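Local coordinates for protein cellobiose 2-epimerase (Caldibacillus thermoamylovorans, PDB 5ZHB) that probably catalyses the epimerization of cellobiose at carbon 2 of its reducing-end sugar, at residues R64-K68 / E69-Q73; K138-Y141 / K142-E145; D337-T341 / Y342-S346. All blocks are in the same frame, centred on the assembly; numbering follows the deposited sequence.

How the contacts relate
All three contacts are local, each within one continuous stretch. Contact 1 joins two helices, 49-66 and 69-86, across their short turn. Contact 2 lies within helix 131-145, and contact 3 lies where helix 326-343 runs out. Contact 1 is a surface contact, while contacts 2 and 3 are partly buried. None touches another: contacts 1 and 3 come nearest, at about 15 Å between nearest atoms, and contacts 2 and 3 lie on opposite sides of the chain's centre. Their chemistry follows their places. The interhelix turn uses a lysine chain over a tyrosine ring, regular helix uses repeated backbone bonds, and the helix end uses paired tyrosines and a shared carbonyl.

Contact 1: R64-K68 / E69-Q73; sequences RVLKK and EAYLQ
Lys68 and Tyr71 both place CG opposite their own carbonyl carbon, and their side chains run side by side in the same direction. In Tyr71 this torsion, chi1 -60°, lays one face of the ring against Lys68 CB, 4.0 Å from the ring centroid and shifted toward the rim. This is a CH-pi contact. In Lys68, chi1 -75° sends CG and CD along beside the ring, and CD passes 3.8 Å from Tyr71 OH. Leu66 comes to the same ring obliquely, with CD1 4.0 Å from Tyr71 CE2.

The backbone ties the pair again. Tyr71 N donates to Lys68 O at 3.0 Å, and the donor stands above the carbonyl plane. The bend at chi4 turns the end of Lys68, and its NZ forms a salt bridge with Glu13. Tyr71 OH hydrogen-bonds to the same carboxylate oxygen of Glu13. That oxygen thus gathers both side chains onto helix 2-21. With an alanine at Tyr71, Lys68 CB and Leu66 CD1 would probably lose their aromatic partner, and Glu13 its bond to the hydroxyl.

Lys67 has positive phi and is the first residue after helix 49-66 to leave helical geometry. The chain passes through Lys68 and is helical again by Ala70. Such a tight link between consecutive helices fits the (alpha/alpha)6 barrel of this epimerase family, built from helical hairpins.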
ATOM      1  N   ARG A  64     -12.045  -3.296  12.796  1.00 32.28           N
ATOM      2  CA  ARG A  64     -12.906  -4.276  12.136  1.00 30.57           C
ATOM      3  C   ARG A  64     -12.594  -5.693  12.607  1.00 34.29           C
ATOM      4  O   ARG A  64     -13.497  -6.487  12.866  1.00 35.25           O
ATOM      5  CB  ARG A  64     -12.722  -4.246  10.615  1.00 28.30           C
ATOM      6  CG  ARG A  64     -13.684  -5.162   9.869  1.00 32.93           C
ATOM      7  CD  ARG A  64     -13.740  -4.983   8.370  1.00 32.20           C
ATOM      8  NE  ARG A  64     -12.430  -4.878   7.730  1.00 35.04           N
ATOM      9  CZ  ARG A  64     -11.570  -5.872   7.532  1.00 38.48           C
ATOM     10  NH1 ARG A  64     -11.942  -7.120   7.676  1.00 39.56           N
ATOM     11  NH2 ARG A  64     -10.337  -5.607   7.153  1.00 39.80           N
ATOM     12  N   VAL A  65     -11.302  -6.006  12.698  1.00 29.81           N
ATOM     13  CA  VAL A  65     -10.851  -7.358  12.934  1.00 30.75           C
ATOM     14  C   VAL A  65     -10.778  -7.609  14.430  1.00 32.95           C
ATOM     15  O   VAL A  65     -11.164  -8.687  14.875  1.00 31.53           O
ATOM     16  CB  VAL A  65      -9.483  -7.617  12.285  1.00 31.62           C
ATOM     17  CG1 VAL A  65      -8.893  -8.952  12.732  1.00 32.31           C
ATOM     18  CG2 VAL A  65      -9.559  -7.529  10.760  1.00 28.53           C
ATOM     19  N   LEU A  66     -10.264  -6.634  15.198  1.00 29.99           N
ATOM     20  CA  LEU A  66      -9.956  -6.889  16.595  1.00 34.89           C
ATOM     21  C   LEU A  66     -10.946  -6.234  17.556  1.00 39.65           C
ATOM     22  O   LEU A  66     -10.939  -6.605  18.721  1.00 37.58           O
ATOM     23  CB  LEU A  66      -8.547  -6.418  16.911  1.00 36.01           C
ATOM     24  CG  LEU A  66      -7.439  -7.118  16.125  1.00 35.18           C
ATOM     25  CD1 LEU A  66      -6.128  -6.391  16.349  1.00 35.44           C
ATOM     26  CD2 LEU A  66      -7.337  -8.595  16.490  1.00 36.68           C
ATOM     27  N   LYS A  67     -11.663  -5.189  17.108  1.00 38.72           N
ATOM     28  CA  LYS A  67     -12.875  -4.697  17.751  1.00 44.35           C
ATOM     29  C   LYS A  67     -12.596  -3.912  19.034  1.00 45.98           C
ATOM     30  O   LYS A  67     -13.539  -3.584  19.740  1.00 47.02           O
ATOM     31  CB  LYS A  67     -13.879  -5.824  18.022  1.00 45.64           C
ATOM     32  CG  LYS A  67     -14.359  -6.555  16.775  1.00 49.85           C
ATOM     33  CD  LYS A  67     -15.188  -7.790  17.095  1.00 54.45           C
ATOM     34  CE  LYS A  67     -14.957  -8.947  16.174  1.00 56.72           C
ATOM     35  NZ  LYS A  67     -15.796  -8.857  14.979  1.00 61.47           N
ATOM     36  N   LYS A  68     -11.337  -3.562  19.320  1.00 41.80           N
ATOM     37  CA  LYS A  68     -11.029  -2.738  20.475  1.00 40.98           C
ATOM     38  C   LYS A  68     -11.411  -1.294  20.178  1.00 42.53           C
ATOM     39  O   LYS A  68     -11.029  -0.772  19.135  1.00 37.58           O
ATOM     40  CB  LYS A  68      -9.536  -2.778  20.802  1.00 45.93           C
ATOM     41  CG  LYS A  68      -8.996  -4.037  21.454  1.00 53.83           C
ATOM     42  CD  LYS A  68      -7.650  -3.783  22.137  1.00 61.80           C
ATOM     43  CE  LYS A  68      -7.262  -4.812  23.155  1.00 63.82           C
ATOM     44  NZ  LYS A  68      -7.256  -6.141  22.539  1.00 66.16           N
ATOM     45  N   GLU A  69     -12.105  -0.633  21.115  1.00 42.22           N
ATOM     46  CA  GLU A  69     -12.698   0.672  20.859  1.00 41.23           C
ATOM     47  C   GLU A  69     -11.615   1.750  20.724  1.00 36.41           C
ATOM     48  O   GLU A  69     -11.826   2.744  20.041  1.00 35.41           O
ATOM     49  CB  GLU A  69     -13.706   1.029  21.957  1.00 48.42           C
ATOM     50  CG  GLU A  69     -14.856   1.923  21.488  1.00 52.90           C
ATOM     51  CD  GLU A  69     -15.946   1.306  20.603  1.00 59.83           C
ATOM     52  OE1 GLU A  69     -15.918   0.097  20.243  1.00 55.29           O
ATOM     53  OE2 GLU A  69     -16.888   2.072  20.278  1.00 67.85           O
ATOM     54  N   ALA A  70     -10.457   1.571  21.358  1.00 34.86           N
ATOM     55  CA  ALA A  70      -9.361   2.514  21.181  1.00 36.24           C
ATOM     56  C   ALA A  70      -9.011   2.669  19.694  1.00 35.01           C
ATOM     57  O   ALA A  70      -8.695   3.771  19.251  1.00 37.68           O
ATOM     58  CB  ALA A  70      -8.156   2.090  21.972  1.00 35.73           C
ATOM     59  N   TYR A  71      -9.113   1.578  18.922  1.00 32.28           N
ATOM     60  CA  TYR A  71      -8.727   1.591  17.517  1.00 33.89           C
ATOM     61  C   TYR A  71      -9.703   2.445  16.707  1.00 31.71           C
ATOM     62  O   TYR A  71      -9.283   3.182  15.816  1.00 28.48           O
ATOM     63  CB  TYR A  71      -8.608   0.164  16.959  1.00 29.41           C
ATOM     64  CG  TYR A  71      -7.592  -0.732  17.652  1.00 28.20           C
ATOM     65  CD1 TYR A  71      -6.506  -0.217  18.360  1.00 30.28           C
ATOM     66  CD2 TYR A  71      -7.724  -2.113  17.585  1.00 28.71           C
ATOM     67  CE1 TYR A  71      -5.588  -1.045  18.986  1.00 28.47           C
ATOM     68  CE2 TYR A  71      -6.830  -2.953  18.224  1.00 27.71           C
ATOM     69  CZ  TYR A  71      -5.766  -2.420  18.924  1.00 28.82           C
ATOM     70  OH  TYR A  71      -4.890  -3.276  19.506  1.00 30.79           O
ATOM     71  N   LEU A  72     -10.996   2.342  17.028  1.00 30.41           N
ATOM     72  CA  LEU A  72     -12.025   3.192  16.449  1.00 32.89           C
ATOM     73  C   LEU A  72     -11.772   4.667  16.761  1.00 32.54           C
ATOM     74  O   LEU A  72     -12.018   5.518  15.901  1.00 31.00           O
ATOM     75  CB  LEU A  72     -13.433   2.806  16.907  1.00 35.75           C
ATOM     76  CG  LEU A  72     -14.570   3.668  16.340  1.00 38.91           C
ATOM     77  CD1 LEU A  72     -14.587   3.615  14.822  1.00 40.86           C
ATOM     78  CD2 LEU A  72     -15.938   3.258  16.894  1.00 41.50           C
ATOM     79  N   GLN A  73     -11.354   4.969  17.999  1.00 36.07           N
ATOM     80  CA  GLN A  73     -11.061   6.340  18.397  1.00 34.72           C
ATOM     81  C   GLN A  73      -9.887   6.883  17.582  1.00 32.85           C
ATOM     82  O   GLN A  73      -9.885   8.037  17.180  1.00 28.80           O
ATOM     83  CB  GLN A  73     -10.816   6.437  19.902  1.00 40.12           C
ATOM     84  CG  GLN A  73     -12.076   6.212  20.740  1.00 47.51           C
ATOM     85  CD  GLN A  73     -11.842   6.263  22.236  1.00 56.14           C
ATOM     86  OE1 GLN A  73     -12.685   5.823  23.028  1.00 69.70           O
ATOM     87  NE2 GLN A  73     -10.689   6.778  22.642  1.00 56.37           N
TER

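Contact 2: K138-Y141 / K142-E145; sequences KQLY and KLIE
Tyr141 and Glu145 meet one helical turn apart, joined by backbone and side chain alike. Glu145 N donates to Tyr141 O at 2.9 Å. Glu145 CG also lies 3.4 Å from Tyr141 CE1, at an oblique approach to the ring. The carboxylate plane is turned 21° from the ring plane. Tyr141 CG is anti to the backbone N, at chi1 167°, and this swings the ring along the helix toward Glu145.

Glu145 OE2 is satisfied outside the two segments, by hydrogen bonds with the hydroxyls of Tyr193 and Tyr156. OE1 has a long, weak ion pair with Arg208. The two hydroxyls therefore probably fix how the carboxylate is turned.

The backbone is regular alpha helix. Lys142 N bonds to Lys138 O, Leu143 N to Gln139 O, and Ile144 N to Leu140 O, all within 3.0 to 3.1 Å. With Glu145 N, this accounts for four successive donors and four acceptors. Helix 131-145 follows helix 111-128 in the helical-hairpin fold of this family, and Leu140 and Ile144 pack against that neighbour.

Leu140 CD2 reaches Leu143 CD1 at 4.3 Å, and the Leu143 side chain also meets Trp164. The Tyr141 ring meets Tyr193 edge-to-face. Gln139 NE2 is bonded to Asp135 OD2, one turn back on the same helix, and Lys142 O accepts from Thr146 OG1.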
ATOM      1  N   LYS A 138     -16.894   8.049  -3.043  1.00 31.07           N
ATOM      2  CA  LYS A 138     -17.488   8.150  -4.365  1.00 33.56           C
ATOM      3  C   LYS A 138     -17.019   9.400  -5.099  1.00 30.97           C
ATOM      4  O   LYS A 138     -16.787   9.321  -6.296  1.00 31.89           O
ATOM      5  CB  LYS A 138     -19.015   8.059  -4.300  1.00 35.04           C
ATOM      6  CG  LYS A 138     -19.537   6.730  -3.764  1.00 36.77           C
ATOM      7  CD  LYS A 138     -21.039   6.546  -3.938  1.00 41.90           C
ATOM      8  CE  LYS A 138     -21.616   5.445  -3.112  1.00 42.20           C
ATOM      9  NZ  LYS A 138     -23.071   5.410  -3.253  1.00 46.40           N
ATOM     10  N   GLN A 139     -16.892  10.552  -4.423  1.00 33.34           N
ATOM     11  CA  GLN A 139     -16.349  11.729  -5.096  1.00 31.95           C
ATOM     12  C   GLN A 139     -14.942  11.470  -5.657  1.00 31.27           C
ATOM     13  O   GLN A 139     -14.619  11.893  -6.763  1.00 28.06           O
ATOM     14  CB  GLN A 139     -16.242  12.975  -4.219  1.00 34.46           C
ATOM     15  CG  GLN A 139     -17.583  13.570  -3.809  1.00 42.50           C
ATOM     16  CD  GLN A 139     -17.413  14.813  -2.960  1.00 45.26           C
ATOM     17  OE1 GLN A 139     -16.631  15.710  -3.309  1.00 41.24           O
ATOM     18  NE2 GLN A 139     -18.112  14.847  -1.831  1.00 44.54           N
ATOM     19  N   LEU A 140     -14.064  10.848  -4.864  1.00 27.47           N
ATOM     20  CA  LEU A 140     -12.705  10.592  -5.319  1.00 25.35           C
ATOM     21  C   LEU A 140     -12.718   9.608  -6.487  1.00 25.10           C
ATOM     22  O   LEU A 140     -11.983   9.808  -7.433  1.00 24.32           O
ATOM     23  CB  LEU A 140     -11.852  10.080  -4.156  1.00 25.30           C
ATOM     24  CG  LEU A 140     -11.740  11.017  -2.952  1.00 26.22           C
ATOM     25  CD1 LEU A 140     -10.919  10.427  -1.810  1.00 29.01           C
ATOM     26  CD2 LEU A 140     -11.140  12.331  -3.412  1.00 28.17           C
ATOM     27  N   TYR A 141     -13.537   8.550  -6.397  1.00 28.21           N
ATOM     28  CA  TYR A 141     -13.739   7.597  -7.487  1.00 29.79           C
ATOM     29  C   TYR A 141     -14.098   8.352  -8.772  1.00 29.78           C
ATOM     30  O   TYR A 141     -13.536   8.113  -9.837  1.00 29.45           O
ATOM     31  CB  TYR A 141     -14.795   6.568  -7.047  1.00 31.14           C
ATOM     32  CG  TYR A 141     -15.367   5.681  -8.148  1.00 31.32           C
ATOM     33  CD1 TYR A 141     -14.554   4.796  -8.852  1.00 31.13           C
ATOM     34  CD2 TYR A 141     -16.713   5.748  -8.513  1.00 35.62           C
ATOM     35  CE1 TYR A 141     -15.056   4.019  -9.882  1.00 33.56           C
ATOM     36  CE2 TYR A 141     -17.233   4.961  -9.533  1.00 34.50           C
ATOM     37  CZ  TYR A 141     -16.405   4.078 -10.204  1.00 35.95           C
ATOM     38  OH  TYR A 141     -16.879   3.312 -11.227  1.00 33.10           O
ATOM     39  N   LYS A 142     -15.006   9.322  -8.653  1.00 32.27           N
ATOM     40  CA  LYS A 142     -15.479  10.073  -9.806  1.00 33.14           C
ATOM     41  C   LYS A 142     -14.321  10.846 -10.444  1.00 30.54           C
ATOM     42  O   LYS A 142     -14.155  10.867 -11.666  1.00 28.82           O
ATOM     43  CB  LYS A 142     -16.671  10.888  -9.289  1.00 39.00           C
ATOM     44  CG  LYS A 142     -17.726  11.261 -10.329  1.00 51.02           C
ATOM     45  CD  LYS A 142     -17.613  12.660 -10.920  1.00 58.05           C
ATOM     46  CE  LYS A 142     -18.142  12.753 -12.329  1.00 64.28           C
ATOM     47  NZ  LYS A 142     -19.438  12.085 -12.529  1.00 71.59           N
ATOM     48  N   LEU A 143     -13.487  11.471  -9.600  1.00 28.69           N
ATOM     49  CA  LEU A 143     -12.329  12.187 -10.089  1.00 28.68           C
ATOM     50  C   LEU A 143     -11.409  11.251 -10.860  1.00 25.22           C
ATOM     51  O   LEU A 143     -10.931  11.602 -11.922  1.00 25.89           O
ATOM     52  CB  LEU A 143     -11.612  12.858  -8.913  1.00 30.61           C
ATOM     53  CG  LEU A 143     -12.331  14.079  -8.331  1.00 32.53           C
ATOM     54  CD1 LEU A 143     -11.728  14.537  -7.026  1.00 33.60           C
ATOM     55  CD2 LEU A 143     -12.300  15.202  -9.359  1.00 34.52           C
ATOM     56  N   ILE A 144     -11.138  10.070 -10.287  1.00 25.36           N
ATOM     57  CA  ILE A 144     -10.153   9.166 -10.852  1.00 26.43           C
ATOM     58  C   ILE A 144     -10.673   8.682 -12.201  1.00 25.77           C
ATOM     59  O   ILE A 144      -9.896   8.511 -13.123  1.00 23.35           O
ATOM     60  CB  ILE A 144      -9.840   7.985  -9.902  1.00 25.65           C
ATOM     61  CG1 ILE A 144      -9.219   8.460  -8.546  1.00 26.22           C
ATOM     62  CG2 ILE A 144      -8.923   6.981 -10.599  1.00 25.17           C
ATOM     63  CD1 ILE A 144      -9.393   7.472  -7.399  1.00 27.70           C
ATOM     64  N   GLU A 145     -11.985   8.448 -12.276  1.00 29.10           N
ATOM     65  CA  GLU A 145     -12.606   7.892 -13.474  1.00 28.96           C
ATOM     66  C   GLU A 145     -12.726   8.924 -14.592  1.00 29.29           C
ATOM     67  O   GLU A 145     -12.846   8.540 -15.755  1.00 29.21           O
ATOM     68  CB  GLU A 145     -13.994   7.326 -13.152  1.00 28.31           C
ATOM     69  CG  GLU A 145     -13.966   5.987 -12.416  1.00 29.08           C
ATOM     70  CD  GLU A 145     -13.151   4.942 -13.147  1.00 33.07           C
ATOM     71  OE1 GLU A 145     -13.613   4.610 -14.250  1.00 31.70           O
ATOM     72  OE2 GLU A 145     -12.066   4.486 -12.698  1.00 29.50           O
TER

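Contact 3: D337-T341 / Y342-S346; sequences DYVKT and YMIDS
Tyr338 and Tyr342 set their rings against each other at an oblique 42°. Over one face of Tyr338 lies Tyr342 CD2, toward the rim and 3.3 Å from Tyr338 CE1. Tyr342 CB adds a CH-pi contact to the Tyr338 ring. Met343 CE stands at the edge of Tyr338, near its plane. The Tyr342 ring has Thr341 CG2 over the centre of one face, 3.7 Å from the centroid.

This is the C-terminal end of helix 326-343, which widens into a pi-type turn at 339-341. Tyr342 N still makes the regular bond to Tyr338 O, at 2.8 Å.

Thr341 OG1 lies beside its own backbone N, at chi1 -56°, and CG2 is thereby left to cover Tyr342. OG1 bonds back to Asp337 O, which also accepts from Thr341 N on the opposite face of its plane.

Val339 and Met343 face helix 306-323, and Val339 CG1 also touches Ile344 CG1 at 3.8 Å. Lys340 NZ forms a salt bridge with Glu7 of helix 2-21.

Val339 O takes two backbone donors, both at 3.0 Å: Met343 N from above the carbonyl plane, and Ile344 N close to the line of the carbonyl bond, though its N-H is bent to 145°.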
ATOM      1  N   ASP A 337      11.163 -14.987  10.823  1.00 28.96           N
ATOM      2  CA  ASP A 337      12.362 -15.061  11.645  1.00 32.88           C
ATOM      3  C   ASP A 337      13.349 -13.947  11.351  1.00 28.57           C
ATOM      4  O   ASP A 337      13.958 -13.394  12.264  1.00 27.79           O
ATOM      5  CB  ASP A 337      13.131 -16.357  11.458  1.00 38.24           C
ATOM      6  CG  ASP A 337      12.793 -17.344  12.555  1.00 45.06           C
ATOM      7  OD1 ASP A 337      13.030 -16.985  13.741  1.00 46.68           O
ATOM      8  OD2 ASP A 337      12.236 -18.409  12.217  1.00 49.87           O
ATOM      9  N   TYR A 338      13.581 -13.680  10.068  1.00 25.65           N
ATOM     10  CA  TYR A 338      14.452 -12.584   9.699  1.00 26.09           C
ATOM     11  C   TYR A 338      13.923 -11.269  10.288  1.00 25.14           C
ATOM     12  O   TYR A 338      14.702 -10.474  10.832  1.00 26.83           O
ATOM     13  CB  TYR A 338      14.544 -12.451   8.182  1.00 23.27           C
ATOM     14  CG  TYR A 338      15.464 -11.325   7.769  1.00 24.20           C
ATOM     15  CD1 TYR A 338      16.821 -11.528   7.544  1.00 25.67           C
ATOM     16  CD2 TYR A 338      14.955 -10.043   7.602  1.00 24.56           C
ATOM     17  CE1 TYR A 338      17.657 -10.476   7.194  1.00 28.27           C
ATOM     18  CE2 TYR A 338      15.783  -8.993   7.288  1.00 24.02           C
ATOM     19  CZ  TYR A 338      17.129  -9.204   7.068  1.00 26.07           C
ATOM     20  OH  TYR A 338      17.872  -8.113   6.731  1.00 26.78           O
ATOM     21  N   VAL A 339      12.610 -11.033  10.105  1.00 23.22           N
ATOM     22  CA  VAL A 339      11.959  -9.803  10.519  1.00 23.41           C
ATOM     23  C   VAL A 339      12.087  -9.603  12.037  1.00 24.42           C
ATOM     24  O   VAL A 339      12.357  -8.492  12.502  1.00 24.17           O
ATOM     25  CB  VAL A 339      10.484  -9.746  10.080  1.00 21.88           C
ATOM     26  CG1 VAL A 339       9.715  -8.620  10.752  1.00 24.43           C
ATOM     27  CG2 VAL A 339      10.362  -9.580   8.570  1.00 23.80           C
ATOM     28  N   LYS A 340      11.819 -10.643  12.823  1.00 23.69           N
ATOM     29  CA  LYS A 340      11.997 -10.532  14.264  1.00 26.06           C
ATOM     30  C   LYS A 340      13.451 -10.303  14.619  1.00 27.61           C
ATOM     31  O   LYS A 340      13.717  -9.548  15.529  1.00 29.60           O
ATOM     32  CB  LYS A 340      11.565 -11.782  15.024  1.00 28.61           C
ATOM     33  CG  LYS A 340      10.072 -11.959  15.056  1.00 28.45           C
ATOM     34  CD  LYS A 340       9.744 -13.145  15.945  1.00 32.31           C
ATOM     35  CE  LYS A 340      10.301 -14.420  15.359  1.00 33.15           C
ATOM     36  NZ  LYS A 340       9.585 -15.558  15.949  1.00 36.41           N
ATOM     37  N   THR A 341      14.392 -10.917  13.885  1.00 31.27           N
ATOM     38  CA  THR A 341      15.797 -10.794  14.222  1.00 28.57           C
ATOM     39  C   THR A 341      16.371  -9.433  13.834  1.00 29.82           C
ATOM     40  O   THR A 341      17.210  -8.945  14.578  1.00 28.69           O
ATOM     41  CB  THR A 341      16.660 -11.905  13.636  1.00 30.95           C
ATOM     42  OG1 THR A 341      16.040 -13.069  14.142  1.00 29.50           O
ATOM     43  CG2 THR A 341      18.116 -11.827  14.077  1.00 31.78           C
ATOM     44  N   TYR A 342      16.000  -8.856  12.683  1.00 25.05           N
ATOM     45  CA  TYR A 342      16.700  -7.700  12.176  1.00 25.05           C
ATOM     46  C   TYR A 342      15.830  -6.468  11.957  1.00 23.98           C
ATOM     47  O   TYR A 342      16.380  -5.370  11.938  1.00 25.05           O
ATOM     48  CB  TYR A 342      17.365  -8.046  10.839  1.00 30.44           C
ATOM     49  CG  TYR A 342      18.401  -9.155  10.945  1.00 33.69           C
ATOM     50  CD1 TYR A 342      19.638  -8.912  11.532  1.00 38.10           C
ATOM     51  CD2 TYR A 342      18.154 -10.436  10.463  1.00 37.08           C
ATOM     52  CE1 TYR A 342      20.590  -9.912  11.656  1.00 35.13           C
ATOM     53  CE2 TYR A 342      19.110 -11.442  10.560  1.00 37.97           C
ATOM     54  CZ  TYR A 342      20.330 -11.172  11.158  1.00 39.23           C
ATOM     55  OH  TYR A 342      21.295 -12.126  11.271  1.00 41.03           O
ATOM     56  N   MET A 343      14.531  -6.627  11.719  1.00 22.56           N
ATOM     57  CA  MET A 343      13.714  -5.532  11.208  1.00 24.58           C
ATOM     58  C   MET A 343      12.888  -4.880  12.311  1.00 22.46           C
ATOM     59  O   MET A 343      12.601  -3.691  12.222  1.00 20.43           O
ATOM     60  CB  MET A 343      12.740  -6.033  10.132  1.00 26.53           C
ATOM     61  CG  MET A 343      12.032  -4.955   9.279  1.00 27.46           C
ATOM     62  SD  MET A 343      13.090  -3.993   8.169  1.00 31.38           S
ATOM     63  CE  MET A 343      13.511  -5.345   7.051  1.00 32.47           C
ATOM     64  N   ILE A 344      12.454  -5.649  13.325  1.00 24.70           N
ATOM     65  CA  ILE A 344      11.632  -5.074  14.385  1.00 24.65           C
ATOM     66  C   ILE A 344      12.580  -4.429  15.399  1.00 24.59           C
ATOM     67  O   ILE A 344      13.464  -5.097  15.903  1.00 24.33           O
ATOM     68  CB  ILE A 344      10.709  -6.117  15.047  1.00 25.38           C
ATOM     69  CG1 ILE A 344       9.767  -6.773  14.031  1.00 25.28           C
ATOM     70  CG2 ILE A 344       9.923  -5.473  16.210  1.00 24.26           C
ATOM     71  CD1 ILE A 344       8.698  -7.678  14.627  1.00 25.95           C
ATOM     72  N   ASP A 345      12.378  -3.146  15.683  1.00 24.39           N
ATOM     73  CA  ASP A 345      13.290  -2.348  16.502  1.00 23.36           C
ATOM     74  C   ASP A 345      13.061  -2.752  17.955  1.00 23.93           C
ATOM     75  O   ASP A 345      11.924  -2.817  18.372  1.00 27.79           O
ATOM     76  CB  ASP A 345      12.961  -0.875  16.323  1.00 23.18           C
ATOM     77  CG  ASP A 345      13.965   0.123  16.864  1.00 22.83           C
ATOM     78  OD1 ASP A 345      14.850  -0.298  17.644  1.00 26.92           O
ATOM     79  OD2 ASP A 345      13.930   1.260  16.401  1.00 24.17           O
ATOM     80  N   SER A 346      14.114  -3.019  18.720  1.00 26.74           N
ATOM     81  CA  SER A 346      13.893  -3.332  20.122  1.00 34.01           C
ATOM     82  C   SER A 346      14.170  -2.119  21.017  1.00 31.28           C
ATOM     83  O   SER A 346      14.052  -2.213  22.236  1.00 29.42           O
ATOM     84  CB  SER A 346      14.662  -4.537  20.532  1.00 35.98           C
ATOM     85  OG  SER A 346      16.040  -4.272  20.376  1.00 38.28           O
TER